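Local coordinates for protein Exo-arabinanase (Penicillium chrysogenum, PDB 3A72) that probably cleaves alpha-1,5-linked arabinan from its chain ends as an exo-acting glycoside hydrolase, and is captured here with arabinobiose in its pocket, at residues 22-27 / 41-46; 37-42 / 81-86; 50-55 / 77-82. All coordinates share one frame; numbering follows the deposited sequence.

In the fold
Each sheet of four antiparallel strands is one blade of a beta-propeller with six of them, and the three contacts gather where two consecutive blades meet beside the bound arabinobiose. Contact 1 is the inner hairpin of one blade, pairing strands 23-30 and 36-42. Contact 2 passes from strand 36-42 to strand 82-87 of the next blade, and contact 3 joins the start of strand 52-57 to residues 77-82, which lead into strand 82-87. Contact 2 lies about 9 Å from contact 1 and about 7 Å from contact 3, centre to centre. Glu41 is common to contacts 1 and 2, Tyr81 and Gln82 to contacts 2 and 3; all three residues touch the same arabinofuranose.

Contact 1: residues 22-27 / 41-46; sequences RTLYPR and ENYSPE. With AHR (alpha-L-arabinofuranose), chain B.
One wall of the arabinobiose pocket is built where Glu41 lies beside Leu24 and Tyr25, at the open end of a beta hairpin. The backbones set the register: Thr23 and Asn42 form an antiparallel non-hydrogen-bonded pair, Leu24 and Glu41 the hydrogen-bonded pair next to it, in which Glu41 N gives a 2.8 Å bond to Leu24 O. Beyond the strands, Tyr43 N reaches Arg22 O at 2.9 Å in a nearly straight bond (169°), with Tyr43 at the centre of an inverse gamma turn.

Glu41 stays extended past CG (chi2 171°) and runs alongside Leu24, whose CD2 comes to 3.4 Å from Glu41 OE1. Tyr25 presents its CB to Glu41 OE2 at 3.5 Å, its ring plane within 16° of the carboxylate plane. Tyr43 OH donates to Glu41 OE1 at 2.6 Å from above the carboxylate plane, while arabinofuranose O5 donates to Glu41 OE2 at 2.7 Å; OE2 is also bonded by the backbone N of Gln82. The Tyr43 ring slants past Leu24, CE2 to CB 3.9 Å. The open end of the innermost hairpin of a propeller blade here supplies an acidic acceptor to the arabinobiose pocket.

Contact 2: residues 37-42 / 81-86; sequences LATWEN and YQPFLY. With AHR (alpha-L-arabinofuranose), chain B.
Gln82 and Glu41 meet through a backbone amide and a carboxylate: Gln82 N gives a 2.7 Å hydrogen bond to Glu41 OE2 on its anti lone pair, the one turned from OE1. The side chain of Gln82 then shows how one residue can serve both protein and sugar. Its CB leaves the backbone away from strand 37-42. CG returns to the polar cluster, 3.6 Å from Glu41 OE2, and beyond it the chain bends, bringing CD up to the arabinofuranose. At the tip, NE2 donates to O5 of the sugar at 2.9 Å, almost straight at 170°, and OE1 accepts from the amide of Glu151 in the following blade, which fixes the rotation of the carboxamide. The sugar hydroxyl is thus gripped between an amide donor and the acidic acceptor. Tyr81 lies under the same unit, whose exocyclic C5 lies 3.7 Å above the centre of the Tyr81 ring.

Away from the pocket the contact is an interface between propeller blades, where strands of two different sheets run antiparallel (168°) with axes 6.4 Å apart. Thr39 has OG1 opposite its backbone N across the CA-CB bond (chi1 -168°), where it bonds Pro53 O; CG2 is thereby delivered to the other strand and touches Pro83 CB and Leu85 CD1, each at 3.8 Å. Farther along, Leu85 CD1 also meets Leu37 CB at 4.1 Å.

Contact 3: residues 50-55 / 77-82; sequences VYFPIY and YGLRYQ. With AHR (alpha-L-arabinofuranose), chain B.
Phe52 and Leu79 both carry CG anti to the carbonyl carbon (chi1 -64° and -61°), and their side chains cross at about a right angle. The ring of Phe52 is thereby laid against Leu79, whose CB sits 3.9 Å from the ring centroid in a CH-pi contact. Leu79 O rests over the same face, offset toward the rim, 3.4 Å from Phe52 CE1. At the ring edge Phe52 CZ meets Tyr81 O at 3.5 Å, so the ring spans Leu79 to Tyr81 of residues 77-82, with Arg80 N 3.8 Å from Phe52 CZ.

Val50 adds a backbone bond and a contact to Arg80. Its O accepts a 3.0 Å bond from Leu79 N, and its CG2 lies over the centre of the Arg80 guanidinium, 3.7 Å from CZ. The polar end of Arg80 is satisfied elsewhere, by Ile107 O at NE and by a salt bridge to Glu46 at NH2. Between the two segments a water lies 2.8 Å from both Tyr51 O and Leu79 O, with more acceptors around it than it has protons to give.

Arg80 and Tyr81 both face Ser105, a classic beta bulge at the corner where the chain enters the innermost strand of the next propeller blade.

Contact 1: residues 22-27 / 41-46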
loop_
_atom_site.group_PDB
_atom_site.type_symbol
_atom_site.label_atom_id
_atom_site.label_comp_id
_atom_site.label_asym_id
_atom_site.label_seq_id
_atom_site.Cartn_x
_atom_site.Cartn_y
_atom_site.Cartn_z
ATOM N N ARG A 22 0.082 0.666 -18.269
ATOM C CA ARG A 22 1.090 1.722 -18.363
ATOM C C ARG A 22 1.615 2.176 -16.997
ATOM O O ARG A 22 2.824 2.190 -16.762
ATOM C CB ARG A 22 0.661 2.890 -19.232
ATOM C CG ARG A 22 0.257 2.493 -20.653
ATOM C CD ARG A 22 0.170 3.694 -21.571
ATOM N NE ARG A 22 -0.103 3.340 -22.945
ATOM C CZ ARG A 22 -1.309 3.223 -23.481
ATOM N NH1 ARG A 22 -2.427 3.393 -22.742
ATOM N NH2 ARG A 22 -1.388 2.929 -24.781
ATOM N N THR A 23 0.673 2.554 -16.123
ATOM C CA THR A 23 0.975 2.829 -14.726
ATOM C C THR A 23 -0.089 2.129 -13.904
ATOM O O THR A 23 -1.210 1.908 -14.364
ATOM C CB THR A 23 0.968 4.344 -14.412
ATOM O OG1 THR A 23 -0.321 4.939 -14.645
ATOM C CG2 THR A 23 1.928 5.098 -15.290
ATOM N N LEU A 24 0.246 1.808 -12.665
ATOM C CA LEU A 24 -0.682 1.202 -11.725
ATOM C C LEU A 24 -0.065 1.215 -10.337
ATOM O O LEU A 24 1.177 1.256 -10.240
ATOM C CB LEU A 24 -0.942 -0.291 -12.101
ATOM C CG LEU A 24 -2.250 -0.889 -11.551
ATOM C CD1 LEU A 24 -3.467 -0.352 -12.280
ATOM C CD2 LEU A 24 -2.194 -2.420 -11.651
ATOM N N TYR A 25 -0.856 1.141 -9.285
ATOM C CA TYR A 25 -0.390 0.811 -7.953
ATOM C C TYR A 25 0.434 1.957 -7.355
ATOM O O TYR A 25 1.659 1.869 -7.191
ATOM C CB TYR A 25 0.371 -0.515 -7.936
ATOM C CG TYR A 25 0.361 -1.224 -6.598
ATOM C CD1 TYR A 25 -0.442 -2.356 -6.415
ATOM C CD2 TYR A 25 1.106 -0.764 -5.505
ATOM C CE1 TYR A 25 -0.491 -3.030 -5.187
ATOM C CE2 TYR A 25 1.064 -1.447 -4.276
ATOM C CZ TYR A 25 0.278 -2.552 -4.139
ATOM O OH TYR A 25 0.228 -3.271 -2.951
ATOM N N PRO A 26 -0.219 3.083 -7.037
ATOM C CA PRO A 26 0.507 4.237 -6.509
ATOM C C PRO A 26 0.948 3.989 -5.097
ATOM O O PRO A 26 0.153 3.506 -4.272
ATOM C CB PRO A 26 -0.553 5.339 -6.522
ATOM C CG PRO A 26 -1.841 4.585 -6.270
ATOM C CD PRO A 26 -1.683 3.299 -7.046
ATOM N N ARG A 27 2.147 4.398 -4.744
ATOM C CA ARG A 27 2.595 4.464 -3.342
ATOM C C ARG A 27 3.402 5.749 -3.196
ATOM O O ARG A 27 3.996 6.260 -4.128
ATOM C CB ARG A 27 3.370 3.221 -2.909
ATOM C CG ARG A 27 2.491 1.967 -2.806
ATOM C CD ARG A 27 1.562 2.051 -1.620
ATOM N NE ARG A 27 0.758 0.849 -1.394
ATOM C CZ ARG A 27 -0.490 0.667 -1.865
ATOM N NH1 ARG A 27 -1.081 1.540 -2.645
ATOM N NH2 ARG A 27 -1.128 -0.439 -1.502
ATOM N N GLU A 41 4.001 1.049 -10.276
ATOM C CA GLU A 41 4.325 0.071 -11.291
ATOM C C GLU A 41 4.381 0.760 -12.652
ATOM O O GLU A 41 3.407 1.417 -13.062
ATOM C CB GLU A 41 3.265 -1.027 -11.369
ATOM C CG GLU A 41 3.111 -1.842 -10.079
ATOM C CD GLU A 41 1.939 -2.788 -10.058
ATOM O OE1 GLU A 41 1.145 -2.809 -11.041
ATOM O OE2 GLU A 41 1.763 -3.490 -9.012
ATOM N N ASN A 42 5.526 0.639 -13.316
ATOM C CA ASN A 42 5.852 1.426 -14.515
ATOM C C ASN A 42 6.064 0.454 -15.655
ATOM O O ASN A 42 7.106 -0.255 -15.716
ATOM C CB ASN A 42 7.076 2.267 -14.180
ATOM C CG ASN A 42 7.419 3.316 -15.214
ATOM O OD1 ASN A 42 8.456 3.193 -15.984
ATOM N ND2 ASN A 42 6.673 4.288 -15.325
ATOM N N TYR A 43 5.089 0.357 -16.527
ATOM C CA TYR A 43 5.019 -0.719 -17.554
ATOM C C TYR A 43 5.712 -0.282 -18.844
ATOM O O TYR A 43 5.144 -0.194 -19.916
ATOM C CB TYR A 43 3.579 -1.124 -17.790
ATOM C CG TYR A 43 2.899 -1.792 -16.620
ATOM C CD1 TYR A 43 2.687 -3.157 -16.622
ATOM C CD2 TYR A 43 2.469 -1.059 -15.498
ATOM C CE1 TYR A 43 2.069 -3.816 -15.567
ATOM C CE2 TYR A 43 1.844 -1.731 -14.436
ATOM C CZ TYR A 43 1.670 -3.098 -14.483
ATOM O OH TYR A 43 1.058 -3.781 -13.459
ATOM N N SER A 44 7.000 -0.045 -18.726
ATOM C CA SER A 44 7.838 0.337 -19.858
ATOM C C SER A 44 8.092 -0.909 -20.713
ATOM O O SER A 44 8.189 -2.022 -20.239
ATOM C CB SER A 44 9.089 1.004 -19.380
ATOM O OG SER A 44 9.850 0.168 -18.503
ATOM N N PRO A 45 8.284 -0.695 -22.039
ATOM C CA PRO A 45 8.661 -1.829 -22.882
ATOM C C PRO A 45 10.035 -2.349 -22.550
ATOM O O PRO A 45 10.960 -1.589 -22.223
ATOM C CB PRO A 45 8.684 -1.192 -24.300
ATOM C CG PRO A 45 8.248 0.167 -24.206
ATOM C CD PRO A 45 8.166 0.573 -22.778
ATOM N N GLU A 46 10.193 -3.689 -22.570
ATOM C CA GLU A 46 11.399 -4.371 -22.180
ATOM C C GLU A 46 12.005 -5.077 -23.366
ATOM O O GLU A 46 11.256 -5.533 -24.261
ATOM C CB GLU A 46 11.062 -5.424 -21.107
ATOM C CG GLU A 46 10.445 -4.850 -19.832
ATOM C CD GLU A 46 10.144 -5.936 -18.845
ATOM O OE1 GLU A 46 9.195 -6.716 -19.117
ATOM O OE2 GLU A 46 10.847 -6.058 -17.806
HETATM O O5 AHR B . -0.328 -5.155 -8.868
HETATM C C5 AHR B . -0.473 -5.752 -10.190
HETATM C C4 AHR B . -1.688 -6.657 -10.178
HETATM O O4 AHR B . -1.419 -7.765 -9.253
HETATM C C3 AHR B . -1.866 -7.385 -11.503
HETATM O O3 AHR B . -2.606 -6.591 -12.453
HETATM C C2 AHR B . -2.722 -8.587 -11.053
HETATM O O2 AHR B . -2.587 -9.724 -11.936
HETATM C C1 AHR B . -2.155 -8.915 -9.664
#

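Contact 2: residues 37-42 / 81-86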
loop_
_atom_site.group_PDB
_atom_site.type_symbol
_atom_site.label_atom_id
_atom_site.label_comp_id
_atom_site.label_asym_id
_atom_site.label_seq_id
_atom_site.Cartn_x
_atom_site.Cartn_y
_atom_site.Cartn_z
ATOM N N LEU A 37 7.583 11.844 -1.923
ATOM C CA LEU A 37 8.049 10.929 -2.971
ATOM C C LEU A 37 6.913 10.053 -3.412
ATOM O O LEU A 37 6.074 9.626 -2.578
ATOM C CB LEU A 37 9.181 10.041 -2.447
ATOM C CG LEU A 37 10.446 10.752 -1.922
ATOM C CD1 LEU A 37 11.430 9.710 -1.478
ATOM C CD2 LEU A 37 11.026 11.617 -2.976
ATOM N N ALA A 38 6.880 9.754 -4.702
ATOM C CA ALA A 38 5.860 8.918 -5.302
ATOM C C ALA A 38 6.533 7.888 -6.207
ATOM O O ALA A 38 7.530 8.158 -6.870
ATOM C CB ALA A 38 4.881 9.751 -6.107
ATOM N N THR A 39 5.927 6.704 -6.252
ATOM C CA THR A 39 6.303 5.633 -7.157
ATOM C C THR A 39 5.063 4.852 -7.570
ATOM O O THR A 39 3.930 5.110 -7.104
ATOM C CB THR A 39 7.367 4.727 -6.505
ATOM O OG1 THR A 39 7.930 3.858 -7.494
ATOM C CG2 THR A 39 6.786 3.854 -5.422
ATOM N N TRP A 40 5.228 3.910 -8.491
ATOM C CA TRP A 40 4.182 3.149 -9.109
ATOM C C TRP A 40 4.804 2.033 -9.922
ATOM O O TRP A 40 5.994 2.062 -10.234
ATOM C CB TRP A 40 3.294 4.048 -10.011
ATOM C CG TRP A 40 4.057 4.794 -11.045
ATOM C CD1 TRP A 40 4.386 4.380 -12.295
ATOM C CD2 TRP A 40 4.625 6.105 -10.895
ATOM N NE1 TRP A 40 5.102 5.388 -12.889
ATOM C CE2 TRP A 40 5.284 6.449 -12.108
ATOM C CE3 TRP A 40 4.632 7.081 -9.886
ATOM C CZ2 TRP A 40 5.949 7.636 -12.321
ATOM C CZ3 TRP A 40 5.287 8.282 -10.090
ATOM C CH2 TRP A 40 5.911 8.559 -11.307
ATOM N N GLU A 41 4.001 1.049 -10.276
ATOM C CA GLU A 41 4.325 0.071 -11.291
ATOM C C GLU A 41 4.381 0.760 -12.652
ATOM O O GLU A 41 3.407 1.417 -13.062
ATOM C CB GLU A 41 3.265 -1.027 -11.369
ATOM C CG GLU A 41 3.111 -1.842 -10.079
ATOM C CD GLU A 41 1.939 -2.788 -10.058
ATOM O OE1 GLU A 41 1.145 -2.809 -11.041
ATOM O OE2 GLU A 41 1.763 -3.490 -9.012
ATOM N N ASN A 42 5.526 0.639 -13.316
ATOM C CA ASN A 42 5.852 1.426 -14.515
ATOM C C ASN A 42 6.064 0.454 -15.655
ATOM O O ASN A 42 7.106 -0.255 -15.716
ATOM C CB ASN A 42 7.076 2.267 -14.180
ATOM C CG ASN A 42 7.419 3.316 -15.214
ATOM O OD1 ASN A 42 8.456 3.193 -15.984
ATOM N ND2 ASN A 42 6.673 4.288 -15.325
ATOM N N TYR A 81 5.928 -5.264 -9.861
ATOM C CA TYR A 81 4.651 -5.136 -9.177
ATOM C C TYR A 81 4.840 -4.620 -7.722
ATOM O O TYR A 81 5.793 -4.982 -7.031
ATOM C CB TYR A 81 3.903 -6.440 -9.071
ATOM C CG TYR A 81 3.225 -6.968 -10.324
ATOM C CD1 TYR A 81 3.104 -6.223 -11.506
ATOM C CD2 TYR A 81 2.675 -8.261 -10.304
ATOM C CE1 TYR A 81 2.461 -6.765 -12.628
ATOM C CE2 TYR A 81 2.056 -8.790 -11.391
ATOM C CZ TYR A 81 1.953 -8.031 -12.565
ATOM O OH TYR A 81 1.298 -8.536 -13.690
ATOM N N GLN A 82 3.862 -3.828 -7.308
ATOM C CA GLN A 82 3.550 -3.635 -5.894
ATOM C C GLN A 82 4.703 -3.048 -5.069
ATOM O O GLN A 82 5.106 -3.575 -4.058
ATOM C CB GLN A 82 3.063 -4.961 -5.298
ATOM C CG GLN A 82 1.795 -5.436 -5.997
ATOM C CD GLN A 82 1.717 -6.913 -6.300
ATOM O OE1 GLN A 82 2.384 -7.740 -5.645
ATOM N NE2 GLN A 82 0.878 -7.267 -7.251
ATOM N N PRO A 83 5.180 -1.856 -5.486
ATOM C CA PRO A 83 6.183 -1.162 -4.676
ATOM C C PRO A 83 5.573 -0.691 -3.372
ATOM O O PRO A 83 4.349 -0.621 -3.170
ATOM C CB PRO A 83 6.559 0.043 -5.551
ATOM C CG PRO A 83 5.288 0.348 -6.305
ATOM C CD PRO A 83 4.724 -1.038 -6.605
ATOM N N PHE A 84 6.440 -0.292 -2.451
ATOM C CA PHE A 84 6.055 0.324 -1.176
ATOM C C PHE A 84 7.237 1.104 -0.669
ATOM O O PHE A 84 8.324 0.540 -0.490
ATOM C CB PHE A 84 5.633 -0.730 -0.112
ATOM C CG PHE A 84 5.000 -0.052 1.066
ATOM C CD1 PHE A 84 3.700 0.354 0.999
ATOM C CD2 PHE A 84 5.706 0.261 2.210
ATOM C CE1 PHE A 84 3.077 1.047 1.991
ATOM C CE2 PHE A 84 5.105 0.952 3.239
ATOM C CZ PHE A 84 3.796 1.345 3.151
ATOM N N LEU A 85 7.070 2.404 -0.407
ATOM C CA LEU A 85 8.078 3.283 0.161
ATOM C C LEU A 85 7.897 3.421 1.660
ATOM O O LEU A 85 6.762 3.591 2.124
ATOM C CB LEU A 85 8.046 4.651 -0.490
ATOM C CG LEU A 85 8.586 4.715 -1.905
ATOM C CD1 LEU A 85 8.144 6.025 -2.550
ATOM C CD2 LEU A 85 10.112 4.633 -1.890
ATOM N N TYR A 86 9.010 3.425 2.413
ATOM C CA TYR A 86 8.891 3.580 3.867
ATOM C C TYR A 86 10.148 4.240 4.454
ATOM O O TYR A 86 11.244 3.674 4.365
ATOM C CB TYR A 86 8.722 2.229 4.541
ATOM C CG TYR A 86 8.358 2.301 5.992
ATOM C CD1 TYR A 86 7.277 3.056 6.446
ATOM C CD2 TYR A 86 9.082 1.615 6.962
ATOM C CE1 TYR A 86 6.938 3.132 7.775
ATOM C CE2 TYR A 86 8.737 1.659 8.321
ATOM C CZ TYR A 86 7.677 2.409 8.701
ATOM O OH TYR A 86 7.340 2.426 10.063
HETATM O O5 AHR B . -0.328 -5.155 -8.868
HETATM C C5 AHR B . -0.473 -5.752 -10.190
HETATM C C4 AHR B . -1.688 -6.657 -10.178
HETATM O O4 AHR B . -1.419 -7.765 -9.253
HETATM C C3 AHR B . -1.866 -7.385 -11.503
HETATM O O3 AHR B . -2.606 -6.591 -12.453
HETATM C C2 AHR B . -2.722 -8.587 -11.053
HETATM O O2 AHR B . -2.587 -9.724 -11.936
HETATM C C1 AHR B . -2.155 -8.915 -9.664
#

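Contact 3: residues 50-55 / 77-82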
loop_
_atom_site.group_PDB
_atom_site.type_symbol
_atom_site.label_atom_id
_atom_site.label_comp_id
_atom_site.label_asym_id
_atom_site.label_seq_id
_atom_site.Cartn_x
_atom_site.Cartn_y
_atom_site.Cartn_z
ATOM N N VAL A 50 11.979 -3.629 -16.346
ATOM C CA VAL A 50 11.212 -2.577 -15.678
ATOM C C VAL A 50 11.842 -2.223 -14.315
ATOM O O VAL A 50 12.554 -3.001 -13.670
ATOM C CB VAL A 50 9.735 -2.968 -15.528
ATOM C CG1 VAL A 50 9.033 -3.007 -16.877
ATOM C CG2 VAL A 50 9.570 -4.292 -14.745
ATOM N N TYR A 51 11.537 -0.983 -13.895
ATOM C CA TYR A 51 12.067 -0.391 -12.685
ATOM C C TYR A 51 10.966 0.370 -11.974
ATOM O O TYR A 51 9.909 0.658 -12.565
ATOM C CB TYR A 51 13.284 0.572 -13.043
ATOM C CG TYR A 51 12.830 1.622 -14.049
ATOM C CD1 TYR A 51 12.158 2.783 -13.684
ATOM C CD2 TYR A 51 13.044 1.453 -15.395
ATOM C CE1 TYR A 51 11.716 3.717 -14.577
ATOM C CE2 TYR A 51 12.606 2.386 -16.317
ATOM C CZ TYR A 51 11.938 3.523 -15.903
ATOM O OH TYR A 51 11.514 4.427 -16.838
ATOM N N PHE A 52 11.209 0.782 -10.739
ATOM C CA PHE A 52 10.307 1.690 -10.031
ATOM C C PHE A 52 10.852 3.124 -10.060
ATOM O O PHE A 52 11.912 3.378 -9.507
ATOM C CB PHE A 52 10.076 1.264 -8.605
ATOM C CG PHE A 52 9.370 -0.061 -8.428
ATOM C CD1 PHE A 52 8.192 -0.360 -9.121
ATOM C CD2 PHE A 52 9.872 -1.006 -7.543
ATOM C CE1 PHE A 52 7.559 -1.589 -8.926
ATOM C CE2 PHE A 52 9.227 -2.201 -7.330
ATOM C CZ PHE A 52 8.071 -2.490 -8.034
ATOM N N PRO A 53 10.150 4.048 -10.707
ATOM C CA PRO A 53 10.596 5.445 -10.739
ATOM C C PRO A 53 10.312 6.099 -9.397
ATOM O O PRO A 53 9.347 5.771 -8.756
ATOM C CB PRO A 53 9.752 6.076 -11.832
ATOM C CG PRO A 53 8.515 5.252 -11.865
ATOM C CD PRO A 53 8.908 3.846 -11.474
ATOM N N ILE A 54 11.168 7.072 -9.046
ATOM C CA ILE A 54 10.986 7.834 -7.802
ATOM C C ILE A 54 10.852 9.283 -8.187
ATOM O O ILE A 54 11.823 9.882 -8.692
ATOM C CB ILE A 54 12.141 7.606 -6.838
ATOM C CG1 ILE A 54 12.406 6.152 -6.518
ATOM C CG2 ILE A 54 11.929 8.414 -5.558
ATOM C CD1 ILE A 54 11.300 5.439 -5.802
ATOM N N TYR A 55 9.668 9.862 -7.985
ATOM C CA TYR A 55 9.384 11.260 -8.286
ATOM C C TYR A 55 9.233 12.003 -6.980
ATOM O O TYR A 55 8.633 11.521 -6.031
ATOM C CB TYR A 55 8.128 11.407 -9.130
ATOM C CG TYR A 55 8.323 11.215 -10.631
ATOM C CD1 TYR A 55 8.937 10.094 -11.150
ATOM C CD2 TYR A 55 7.815 12.139 -11.521
ATOM C CE1 TYR A 55 9.074 9.924 -12.486
ATOM C CE2 TYR A 55 7.948 11.972 -12.891
ATOM C CZ TYR A 55 8.583 10.865 -13.386
ATOM O OH TYR A 55 8.717 10.738 -14.734
ATOM N N TYR A 77 15.305 -9.371 -13.319
ATOM C CA TYR A 77 13.988 -9.727 -13.848
ATOM C C TYR A 77 13.176 -8.495 -14.191
ATOM O O TYR A 77 12.437 -8.456 -15.204
ATOM C CB TYR A 77 13.178 -10.573 -12.883
ATOM C CG TYR A 77 13.787 -11.876 -12.412
ATOM C CD1 TYR A 77 14.821 -12.510 -13.093
ATOM C CD2 TYR A 77 13.355 -12.477 -11.238
ATOM C CE1 TYR A 77 15.363 -13.696 -12.622
ATOM C CE2 TYR A 77 13.880 -13.636 -10.751
ATOM C CZ TYR A 77 14.882 -14.240 -11.430
ATOM O OH TYR A 77 15.413 -15.416 -10.902
ATOM N N GLY A 78 13.249 -7.491 -13.314
ATOM C CA GLY A 78 12.403 -6.294 -13.374
ATOM C C GLY A 78 11.674 -6.107 -12.052
ATOM O O GLY A 78 11.065 -7.042 -11.529
ATOM N N LEU A 79 11.770 -4.876 -11.530
ATOM C CA LEU A 79 10.956 -4.507 -10.334
ATOM C C LEU A 79 9.617 -4.073 -10.858
ATOM O O LEU A 79 9.457 -2.962 -11.386
ATOM C CB LEU A 79 11.655 -3.448 -9.504
ATOM C CG LEU A 79 13.010 -3.834 -8.930
ATOM C CD1 LEU A 79 13.489 -2.796 -7.919
ATOM C CD2 LEU A 79 13.007 -5.261 -8.323
ATOM N N ARG A 80 8.672 -5.000 -10.829
ATOM C CA ARG A 80 7.499 -4.976 -11.678
ATOM C C ARG A 80 6.198 -4.625 -11.010
ATOM O O ARG A 80 5.408 -3.833 -11.540
ATOM C CB ARG A 80 7.371 -6.345 -12.395
ATOM C CG ARG A 80 6.329 -6.359 -13.513
ATOM C CD ARG A 80 6.310 -7.722 -14.273
ATOM N NE ARG A 80 7.657 -8.072 -14.730
ATOM C CZ ARG A 80 8.265 -7.612 -15.789
ATOM N NH1 ARG A 80 7.601 -6.852 -16.679
ATOM N NH2 ARG A 80 9.531 -7.925 -16.011
ATOM N N TYR A 81 5.928 -5.264 -9.861
ATOM C CA TYR A 81 4.651 -5.136 -9.177
ATOM C C TYR A 81 4.840 -4.620 -7.722
ATOM O O TYR A 81 5.793 -4.982 -7.031
ATOM C CB TYR A 81 3.903 -6.440 -9.071
ATOM C CG TYR A 81 3.225 -6.968 -10.324
ATOM C CD1 TYR A 81 3.104 -6.223 -11.506
ATOM C CD2 TYR A 81 2.675 -8.261 -10.304
ATOM C CE1 TYR A 81 2.461 -6.765 -12.628
ATOM C CE2 TYR A 81 2.056 -8.790 -11.391
ATOM C CZ TYR A 81 1.953 -8.031 -12.565
ATOM O OH TYR A 81 1.298 -8.536 -13.690
ATOM N N GLN A 82 3.862 -3.828 -7.308
ATOM C CA GLN A 82 3.550 -3.635 -5.894
ATOM C C GLN A 82 4.703 -3.048 -5.069
ATOM O O GLN A 82 5.106 -3.575 -4.058
ATOM C CB GLN A 82 3.063 -4.961 -5.298
ATOM C CG GLN A 82 1.795 -5.436 -5.997
ATOM C CD GLN A 82 1.717 -6.913 -6.300
ATOM O OE1 GLN A 82 2.384 -7.740 -5.645
ATOM N NE2 GLN A 82 0.878 -7.267 -7.251
HETATM O O5 AHR B . -0.328 -5.155 -8.868
HETATM C C5 AHR B . -0.473 -5.752 -10.190
HETATM C C4 AHR B . -1.688 -6.657 -10.178
HETATM O O4 AHR B . -1.419 -7.765 -9.253
HETATM C C3 AHR B . -1.866 -7.385 -11.503
HETATM O O3 AHR B . -2.606 -6.591 -12.453
HETATM C C2 AHR B . -2.722 -8.587 -11.053
HETATM O O2 AHR B . -2.587 -9.724 -11.936
HETATM C C1 AHR B . -2.155 -8.915 -9.664
HETATM O O HOH W 1 7.764 -1.116 -12.597
#